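Long-range contacts in putative polyketide synthase (PDB 6HP2), which catalyses, as the O-methyltransferase domain of a trans-AT polyketide synthase, methyl transfer from S-adenosylmethionine, probably in bacillaene biosynthesis: residues Lys98-Gly103 / Asp165-Ile170; Val172-Arg177 / Leu198-Ala203; Gly181-Ile186 / Glu226-His231. One frame throughout, in Å; residues are numbered along the deposited sequence.

Contact 1 of 3, residues Lys98-Gly103 / Asp165-Ile170; sequences KVLDFG and DMIVGI. With SAH (S-adenosyl-L-homocysteine), chain B.
L100 holds the middle of this parallel strand pair with both of its backbone polar atoms: its N donates to M166 O at 3.0 Å, and its O accepts from V168 N at 2.7 Å. F102 N continues the ladder to V168 O (3.0 Å). The pair belongs to the central sheet of the Rossmann-like methyltransferase fold, strand 98-101 running beside strand 166-170 with their directions 21° apart. At the start of the pair D165 N reaches K98 O, while K98 N returns a bond to D165 OD2, arriving on the anti side of that oxygen and 23° out of the carboxylate plane; OD1 of D165 is taken by N191. V99, D101, M166 and V168 lie on one face of the sheet, L100 and I167 on the other. V99 and M166 stand side by side, as do L100 and I167, and helix 179-188 packs on the I167 face. Past the strand end F102 turns its ring back over the neighbouring strand. The F102 CG sits between the backbone N and the carbonyl carbon (chi1 61°), which lays one ring face over G169 CA in a CH-pi contact, where a glycine leaves room for the ring; I167 CG2 meets the ring edge 3.5 Å from F102 CD2. D101 closes an Asx turn, OD1 accepting from G103 N, and the same OD1 takes a bond from a water that itself accepts from I170 N. The turn brings G103 O to the S-adenosyl-L-homocysteine (SAH) at the ends of the two strands: SAH N donates to G103 O at 2.9 Å and to I170 O at 3.1 Å.

Contact 2 of 3, residues Val172-Arg177 / Leu198-Ala203; sequences VSFHIR and LIDYIA. With SAH (S-adenosyl-L-homocysteine), chain B.
The loop after strand 164-170 walls one side of the SAH pocket, and its short 3-10 turn, 173-175, leans on strand 198-203 through F174, S173, D200 and Y201. F174 and Y201 form a T-shaped pair, the Y201 edge directed at the F174 face, with centroids 5.1 Å apart and planes at 66°. Y201 CD2 comes closest, 3.6 Å from F174 CD2. H175 CD2 lies over the opposite face of the phenylalanine ring, while D200 OD1 sits in the plane of that ring at its edge, 3.3 Å from F174 CD2. D200 OD1 accepts the N-H of Y201 with its anti lone pair, the one turned away from OD2. The loop thus packs against strand 194-203, the next strand of the Rossmann-like sheet after 164-170. A water bridges S173 and D200: it accepts from S173 N at 2.9 Å and donates to D200 OD2, although the position of OD2 is doubtful in the model. Y201 OH is hydrogen-bonded to Q275, and W224 of helix 221-230 packs on both S173 and D200. On the pocket side V172 CG2 touches the ribose at SAH O4' (3.4 Å). H175 CB meets the adenine at C8, and I176, its CG1 anti to the carbonyl carbon (chi1 -65°), lays CG1 3.5 Å from SAH N6.

Contact 3 of 3, residues Gly181-Ile186 / Glu226-His231; sequences GLFQNI and ELLAEH
F183 and H231 make the main touch between helix 179-188 and the C-terminal end of helix 221-230. F183 CB lies over one face of the imidazole in a CH-pi contact, 4.0 Å from the H231 ring centroid and 27° off its normal. Backbone N of Q184 stands over the same face, offset toward the rim, and E230 CG covers the opposite one, so the imidazole is sandwiched between its own helix and the neighbouring one. H231 is the first residue to leave helical backbone angles; its CG is anti to the carbonyl carbon, which swings the ring across to helix 179-188. There NE2 pairs with H180 by a hydrogen bond. On the other side of the ring, H231 ND1 and Q184 OE1 share a water, each 2.8 Å from it; the water donates to OE1. Both the water and OE1 lie in the imidazole plane at its edge, whereas the amide plane is turned 68° from it. A bend at chi2 (71°) brings the Q184 amide back to this position from an exposed helix surface. The two leucines approach the phenyl of F183 from one side of its plane, while I186 CD1 of its own helix lies over the opposite face. L227 CD2 comes within 3.8 Å of F183 CD2, the side chains crossing at about a right angle. L228 CD2 meets F183 CE1, across the ring from CD2, also at 3.8 Å. Both helices pack on the central sheet: F183 and L228 touch L233 of strand 233-240, L228 also touches I235, and I186 rests on I167 of strand 164-170, with helix 299-310 against the A229 side of helix 221-230.

The three contacts follow the Rossmann-like fold outward from the SAH pocket. Contacts 1 and 2, centres 14 Å apart, are joined in one sheet by G169 O and I199 N, a probable hydrogen bond of 3.0 Å, and both touch SAH: contact 1 mainly at the amino group, contact 2 at the ribose and adenine. F102 is the shared piece, its CZ 3.6 Å from L198 CD2 of contact 2 and its CE2 3.5 Å from I186 CD1 of contact 3. Contact 3 stands back from the ligand, the F183 side chain about 11 Å from SAH, yet L182 CD2 packs 3.7 Å from S173 CB in the loop of contact 2.

Contact 1 of 3, residues Lys98-Gly103 / Asp165-Ile170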
# COMPACT_ATOMS: atom_id res chain seq x y z
N LYS A 98 3.64 -3.75 18.28
CA LYS A 98 2.29 -3.38 17.89
C LYS A 98 2.32 -2.77 16.50
O LYS A 98 3.10 -1.84 16.23
CB LYS A 98 1.63 -2.40 18.86
CG LYS A 98 1.28 -3.03 20.26
CD LYS A 98 0.71 -2.00 21.19
CE LYS A 98 0.18 -2.67 22.46
NZ LYS A 98 -0.19 -1.68 23.50
N VAL A 99 1.45 -3.25 15.67
CA VAL A 99 1.34 -2.87 14.27
C VAL A 99 -0.10 -2.46 14.01
O VAL A 99 -1.04 -3.15 14.43
CB VAL A 99 1.75 -4.03 13.32
CG1 VAL A 99 1.46 -3.61 11.85
CG2 VAL A 99 3.27 -4.36 13.53
N LEU A 100 -0.26 -1.42 13.21
CA LEU A 100 -1.56 -1.00 12.70
C LEU A 100 -1.54 -0.97 11.18
O LEU A 100 -0.61 -0.44 10.55
CB LEU A 100 -1.98 0.39 13.26
CG LEU A 100 -3.12 1.15 12.60
CD1 LEU A 100 -4.42 0.48 13.01
CD2 LEU A 100 -3.11 2.62 12.99
N ASP A 101 -2.62 -1.48 10.59
CA ASP A 101 -2.91 -1.40 9.14
C ASP A 101 -4.14 -0.54 9.02
O ASP A 101 -5.23 -1.00 9.39
CB ASP A 101 -3.15 -2.81 8.57
CG ASP A 101 -3.46 -2.82 7.10
OD1 ASP A 101 -3.98 -1.81 6.59
OD2 ASP A 101 -3.15 -3.85 6.42
N PHE A 102 -3.99 0.73 8.51
CA PHE A 102 -5.12 1.65 8.61
C PHE A 102 -6.08 1.58 7.41
O PHE A 102 -7.00 2.39 7.33
CB PHE A 102 -4.68 3.08 8.84
CG PHE A 102 -3.83 3.68 7.78
CD1 PHE A 102 -4.41 4.31 6.70
CD2 PHE A 102 -2.45 3.80 7.98
CE1 PHE A 102 -3.65 4.98 5.73
CE2 PHE A 102 -1.66 4.49 7.05
CZ PHE A 102 -2.26 5.08 5.88
N GLY A 103 -5.89 0.63 6.51
CA GLY A 103 -6.86 0.29 5.44
C GLY A 103 -6.59 -1.15 5.05
O GLY A 103 -5.92 -1.44 4.03
N ASP A 165 4.36 0.69 16.89
CA ASP A 165 5.72 0.77 16.40
C ASP A 165 5.75 0.83 14.88
O ASP A 165 6.72 1.34 14.30
CB ASP A 165 6.48 -0.45 16.90
CG ASP A 165 6.37 -0.61 18.38
OD1 ASP A 165 6.72 0.37 19.09
OD2 ASP A 165 5.83 -1.68 18.84
N MET A 166 4.74 0.30 14.21
CA MET A 166 4.69 0.34 12.76
C MET A 166 3.26 0.59 12.33
O MET A 166 2.34 -0.05 12.87
CB MET A 166 5.20 -0.99 12.22
CG MET A 166 5.26 -1.06 10.70
SD MET A 166 5.75 -2.73 10.17
CE MET A 166 7.40 -2.79 10.80
N ILE A 167 3.08 1.53 11.38
CA ILE A 167 1.78 1.84 10.85
C ILE A 167 1.86 1.68 9.33
O ILE A 167 2.77 2.21 8.68
CB ILE A 167 1.33 3.26 11.25
CG1 ILE A 167 1.19 3.36 12.73
CG2 ILE A 167 0.02 3.64 10.52
CD1 ILE A 167 0.70 4.69 13.32
N VAL A 168 0.91 0.93 8.76
CA VAL A 168 1.01 0.45 7.41
C VAL A 168 -0.22 0.94 6.65
O VAL A 168 -1.36 0.74 7.12
CB VAL A 168 1.12 -1.09 7.38
CG1 VAL A 168 1.09 -1.57 5.92
CG2 VAL A 168 2.35 -1.52 8.05
N GLY A 169 0.01 1.59 5.50
CA GLY A 169 -1.10 1.93 4.60
C GLY A 169 -0.78 1.60 3.16
O GLY A 169 -0.14 2.40 2.45
N ILE A 170 -1.19 0.42 2.70
CA ILE A 170 -0.89 0.02 1.34
C ILE A 170 -2.06 0.38 0.42
O ILE A 170 -3.14 -0.18 0.57
CB ILE A 170 -0.63 -1.50 1.26
CG1 ILE A 170 0.61 -1.85 2.09
CG2 ILE A 170 -0.45 -1.94 -0.18
CD1 ILE A 170 0.82 -3.34 2.28
N SAH B . -4.14 -2.67 2.16
CA SAH B . -5.00 -3.72 1.62
CB SAH B . -6.26 -3.16 0.97
CG SAH B . -6.04 -2.00 0.01
SD SAH B . -7.58 -1.57 -0.85
C SAH B . -4.18 -4.52 0.64
O SAH B . -4.67 -5.49 0.06
OXT SAH B . -3.01 -4.21 0.43
C5' SAH B . -7.96 -0.07 0.08
C4' SAH B . -8.37 -0.36 1.52
O4' SAH B . -8.51 0.89 2.23
C3' SAH B . -9.80 -0.99 1.60
O3' SAH B . -9.69 -2.02 2.59
C2' SAH B . -10.73 0.12 2.07
O2' SAH B . -11.84 -0.30 2.82
C1' SAH B . -9.75 0.96 2.91
N9 SAH B . -10.12 2.35 3.16
C8 SAH B . -10.39 3.33 2.25
N7 SAH B . -10.74 4.41 2.95
C5 SAH B . -10.64 4.15 4.27
C6 SAH B . -10.87 4.89 5.42
N6 SAH B . -11.23 6.17 5.43
N1 SAH B . -10.65 4.30 6.64
C2 SAH B . -10.30 2.97 6.73
N3 SAH B . -10.10 2.24 5.59
C4 SAH B . -10.31 2.81 4.39
O HOH W 1 -2.72 -1.20 4.37

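Contact 2 of 3, residues Val172-Arg177 / Leu198-Ala203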
# COMPACT_ATOMS: atom_id res chain seq x y z
N VAL A 172 -3.97 2.99 0.36
CA VAL A 172 -5.13 3.43 1.12
C VAL A 172 -5.41 4.92 1.26
O VAL A 172 -6.58 5.31 1.31
CB VAL A 172 -5.04 2.88 2.56
CG1 VAL A 172 -6.12 3.50 3.44
CG2 VAL A 172 -5.14 1.37 2.57
N SER A 173 -4.40 5.78 1.31
CA SER A 173 -4.71 7.18 1.58
C SER A 173 -5.32 7.92 0.39
O SER A 173 -6.03 8.92 0.62
CB SER A 173 -3.48 7.96 2.11
OG SER A 173 -2.75 8.41 1.07
N PHE A 174 -5.09 7.46 -0.84
CA PHE A 174 -5.70 8.14 -1.98
C PHE A 174 -7.20 7.91 -2.03
O PHE A 174 -7.89 8.62 -2.78
CB PHE A 174 -5.05 7.77 -3.33
CG PHE A 174 -5.19 6.36 -3.76
CD1 PHE A 174 -6.30 5.95 -4.44
CD2 PHE A 174 -4.19 5.44 -3.52
CE1 PHE A 174 -6.44 4.63 -4.88
CE2 PHE A 174 -4.33 4.12 -3.98
CZ PHE A 174 -5.46 3.74 -4.63
N HIS A 175 -7.73 6.96 -1.25
CA HIS A 175 -9.19 6.80 -1.12
C HIS A 175 -9.77 7.76 -0.07
O HIS A 175 -10.98 7.77 0.17
CB HIS A 175 -9.57 5.37 -0.70
CG HIS A 175 -9.12 4.31 -1.64
ND1 HIS A 175 -9.77 4.05 -2.83
CD2 HIS A 175 -8.09 3.43 -1.58
CE1 HIS A 175 -9.14 3.08 -3.47
NE2 HIS A 175 -8.13 2.67 -2.72
N ILE A 176 -8.94 8.52 0.61
CA ILE A 176 -9.34 9.27 1.80
C ILE A 176 -9.24 10.75 1.50
O ILE A 176 -8.14 11.30 1.28
CB ILE A 176 -8.47 8.88 3.02
CG1 ILE A 176 -8.74 7.41 3.36
CG2 ILE A 176 -8.77 9.80 4.19
CD1 ILE A 176 -7.88 6.89 4.57
N ARG A 177 -10.38 11.42 1.56
CA ARG A 177 -10.40 12.85 1.25
C ARG A 177 -9.68 13.70 2.31
O ARG A 177 -8.96 14.66 1.99
CB ARG A 177 -11.86 13.32 1.09
CG ARG A 177 -12.05 14.78 0.71
CD ARG A 177 -13.49 15.07 0.27
NE ARG A 177 -14.43 15.08 1.40
CZ ARG A 177 -14.79 16.17 2.07
NH1 ARG A 177 -14.31 17.37 1.73
NH2 ARG A 177 -15.65 16.07 3.08
N LEU A 198 3.94 3.25 3.64
CA LEU A 198 2.87 3.47 2.69
C LEU A 198 3.24 2.98 1.30
O LEU A 198 4.40 3.01 0.88
CB LEU A 198 2.56 4.94 2.58
CG LEU A 198 2.30 5.70 3.82
CD1 LEU A 198 2.13 7.20 3.39
CD2 LEU A 198 1.09 5.26 4.53
N ILE A 199 2.20 2.56 0.58
CA ILE A 199 2.23 2.41 -0.86
C ILE A 199 1.13 3.34 -1.34
O ILE A 199 -0.04 3.12 -1.02
CB ILE A 199 2.00 0.97 -1.35
CG1 ILE A 199 3.11 0.04 -0.83
CG2 ILE A 199 1.95 0.93 -2.88
CD1 ILE A 199 3.12 -1.31 -1.43
N ASP A 200 1.50 4.33 -2.17
CA ASP A 200 0.55 5.41 -2.46
C ASP A 200 0.98 6.15 -3.72
O ASP A 200 2.08 5.94 -4.28
CB ASP A 200 0.43 6.36 -1.28
CG ASP A 200 -1.00 6.72 -0.96
OD1 ASP A 200 -1.77 6.95 -1.89
OD2 ASP A 200 -1.31 6.81 0.26
N TYR A 201 0.07 6.99 -4.18
CA TYR A 201 0.31 7.81 -5.36
C TYR A 201 0.78 9.24 -5.08
O TYR A 201 0.37 9.89 -4.11
CB TYR A 201 -0.96 7.87 -6.20
CG TYR A 201 -1.28 6.63 -6.94
CD1 TYR A 201 -0.50 6.24 -8.03
CD2 TYR A 201 -2.40 5.83 -6.61
CE1 TYR A 201 -0.83 5.13 -8.76
CE2 TYR A 201 -2.71 4.71 -7.38
CZ TYR A 201 -1.91 4.35 -8.41
OH TYR A 201 -2.19 3.21 -9.20
N ILE A 202 1.65 9.71 -5.95
CA ILE A 202 2.06 11.11 -6.01
C ILE A 202 1.61 11.70 -7.36
O ILE A 202 1.87 11.09 -8.42
CB ILE A 202 3.58 11.25 -5.85
CG1 ILE A 202 4.05 10.64 -4.54
CG2 ILE A 202 4.03 12.71 -6.01
CD1 ILE A 202 5.59 10.57 -4.47
N ALA A 203 1.02 12.88 -7.33
CA ALA A 203 0.61 13.53 -8.57
C ALA A 203 1.78 14.40 -9.04
O ALA A 203 2.32 15.19 -8.25
CB ALA A 203 -0.66 14.34 -8.36
N SAH B . -4.14 -2.67 2.16
CA SAH B . -5.00 -3.72 1.62
CB SAH B . -6.26 -3.16 0.97
CG SAH B . -6.04 -2.00 0.01
SD SAH B . -7.58 -1.57 -0.85
C SAH B . -4.18 -4.52 0.64
O SAH B . -4.67 -5.49 0.06
OXT SAH B . -3.01 -4.21 0.43
C5' SAH B . -7.96 -0.07 0.08
C4' SAH B . -8.37 -0.36 1.52
O4' SAH B . -8.51 0.89 2.23
C3' SAH B . -9.80 -0.99 1.60
O3' SAH B . -9.69 -2.02 2.59
C2' SAH B . -10.73 0.12 2.07
O2' SAH B . -11.84 -0.30 2.82
C1' SAH B . -9.75 0.96 2.91
N9 SAH B . -10.12 2.35 3.16
C8 SAH B . -10.39 3.33 2.25
N7 SAH B . -10.74 4.41 2.95
C5 SAH B . -10.64 4.15 4.27
C6 SAH B . -10.87 4.89 5.42
N6 SAH B . -11.23 6.17 5.43
N1 SAH B . -10.65 4.30 6.64
C2 SAH B . -10.30 2.97 6.73
N3 SAH B . -10.10 2.24 5.59
C4 SAH B . -10.31 2.81 4.39
O HOH W 2 -1.76 4.62 1.81

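Contact 3 of 3, residues Gly181-Ile186 / Glu226-His231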
# COMPACT_ATOMS: atom_id res chain seq x y z
N GLY A 181 -6.90 14.87 8.78
CA GLY A 181 -7.48 13.99 9.77
C GLY A 181 -6.69 12.70 9.87
O GLY A 181 -6.29 12.29 10.95
N LEU A 182 -6.46 12.07 8.72
CA LEU A 182 -5.74 10.81 8.68
C LEU A 182 -4.35 10.93 9.28
O LEU A 182 -3.96 10.12 10.12
CB LEU A 182 -5.65 10.35 7.23
CG LEU A 182 -4.83 9.10 6.98
CD1 LEU A 182 -5.39 7.88 7.69
CD2 LEU A 182 -4.72 8.95 5.48
N PHE A 183 -3.57 11.92 8.86
CA PHE A 183 -2.17 11.96 9.33
C PHE A 183 -2.04 12.52 10.73
O PHE A 183 -1.07 12.22 11.41
CB PHE A 183 -1.28 12.70 8.30
CG PHE A 183 -0.86 11.79 7.17
CD1 PHE A 183 0.28 11.04 7.27
CD2 PHE A 183 -1.65 11.65 6.00
CE1 PHE A 183 0.62 10.17 6.25
CE2 PHE A 183 -1.29 10.73 4.99
CZ PHE A 183 -0.16 10.03 5.11
N GLN A 184 -3.04 13.27 11.20
CA GLN A 184 -3.11 13.55 12.63
C GLN A 184 -3.25 12.24 13.39
O GLN A 184 -2.54 12.02 14.38
CB GLN A 184 -4.29 14.48 12.92
CG GLN A 184 -4.54 14.74 14.38
CD GLN A 184 -3.46 15.60 15.00
OE1 GLN A 184 -2.65 16.19 14.30
NE2 GLN A 184 -3.45 15.67 16.29
N ASN A 185 -4.14 11.37 12.92
CA ASN A 185 -4.40 10.08 13.54
C ASN A 185 -3.15 9.23 13.54
O ASN A 185 -2.75 8.68 14.56
CB ASN A 185 -5.57 9.39 12.81
CG ASN A 185 -6.36 8.42 13.71
OD1 ASN A 185 -6.09 8.26 14.91
ND2 ASN A 185 -7.35 7.78 13.12
N ILE A 186 -2.47 9.18 12.40
CA ILE A 186 -1.27 8.35 12.27
C ILE A 186 -0.17 8.85 13.20
O ILE A 186 0.40 8.09 14.00
CB ILE A 186 -0.80 8.36 10.81
CG1 ILE A 186 -1.79 7.60 9.92
CG2 ILE A 186 0.70 7.84 10.68
CD1 ILE A 186 -1.46 7.74 8.45
N GLU A 226 4.57 18.94 2.47
CA GLU A 226 3.96 19.74 3.54
C GLU A 226 3.01 18.94 4.43
O GLU A 226 2.96 19.19 5.65
CB GLU A 226 3.24 20.92 2.90
CG GLU A 226 4.23 21.91 2.25
CD GLU A 226 3.53 22.98 1.38
OE1 GLU A 226 2.28 23.04 1.30
OE2 GLU A 226 4.28 23.71 0.71
N LEU A 227 2.26 18.01 3.85
CA LEU A 227 1.36 17.18 4.63
C LEU A 227 2.15 16.36 5.65
O LEU A 227 1.81 16.30 6.83
CB LEU A 227 0.56 16.27 3.71
CG LEU A 227 -0.31 15.18 4.37
CD1 LEU A 227 -1.40 15.86 5.19
CD2 LEU A 227 -0.91 14.27 3.30
N LEU A 228 3.21 15.71 5.19
CA LEU A 228 4.04 14.92 6.09
C LEU A 228 4.73 15.80 7.11
O LEU A 228 4.64 15.53 8.30
CB LEU A 228 5.08 14.11 5.31
CG LEU A 228 4.51 13.12 4.34
CD1 LEU A 228 5.66 12.42 3.59
CD2 LEU A 228 3.65 12.05 5.02
N ALA A 229 5.41 16.88 6.66
CA ALA A 229 6.12 17.77 7.57
C ALA A 229 5.16 18.34 8.62
O ALA A 229 5.51 18.47 9.79
CB ALA A 229 6.76 18.96 6.80
N GLU A 230 3.91 18.61 8.23
CA GLU A 230 2.95 19.20 9.18
C GLU A 230 2.66 18.23 10.32
O GLU A 230 2.41 18.67 11.45
CB GLU A 230 1.64 19.56 8.49
CG GLU A 230 0.63 20.15 9.43
CD GLU A 230 1.01 21.56 9.85
OE1 GLU A 230 1.69 22.25 9.05
OE2 GLU A 230 0.68 21.96 10.99
N HIS A 231 2.71 16.93 10.06
CA HIS A 231 2.48 15.94 11.11
C HIS A 231 3.76 15.27 11.59
O HIS A 231 3.74 14.11 11.98
CB HIS A 231 1.44 14.95 10.61
CG HIS A 231 0.14 15.62 10.28
ND1 HIS A 231 -0.77 15.97 11.26
CD2 HIS A 231 -0.31 16.17 9.13
CE1 HIS A 231 -1.76 16.64 10.71
NE2 HIS A 231 -1.52 16.75 9.41
O HOH W 3 0.07 15.70 13.90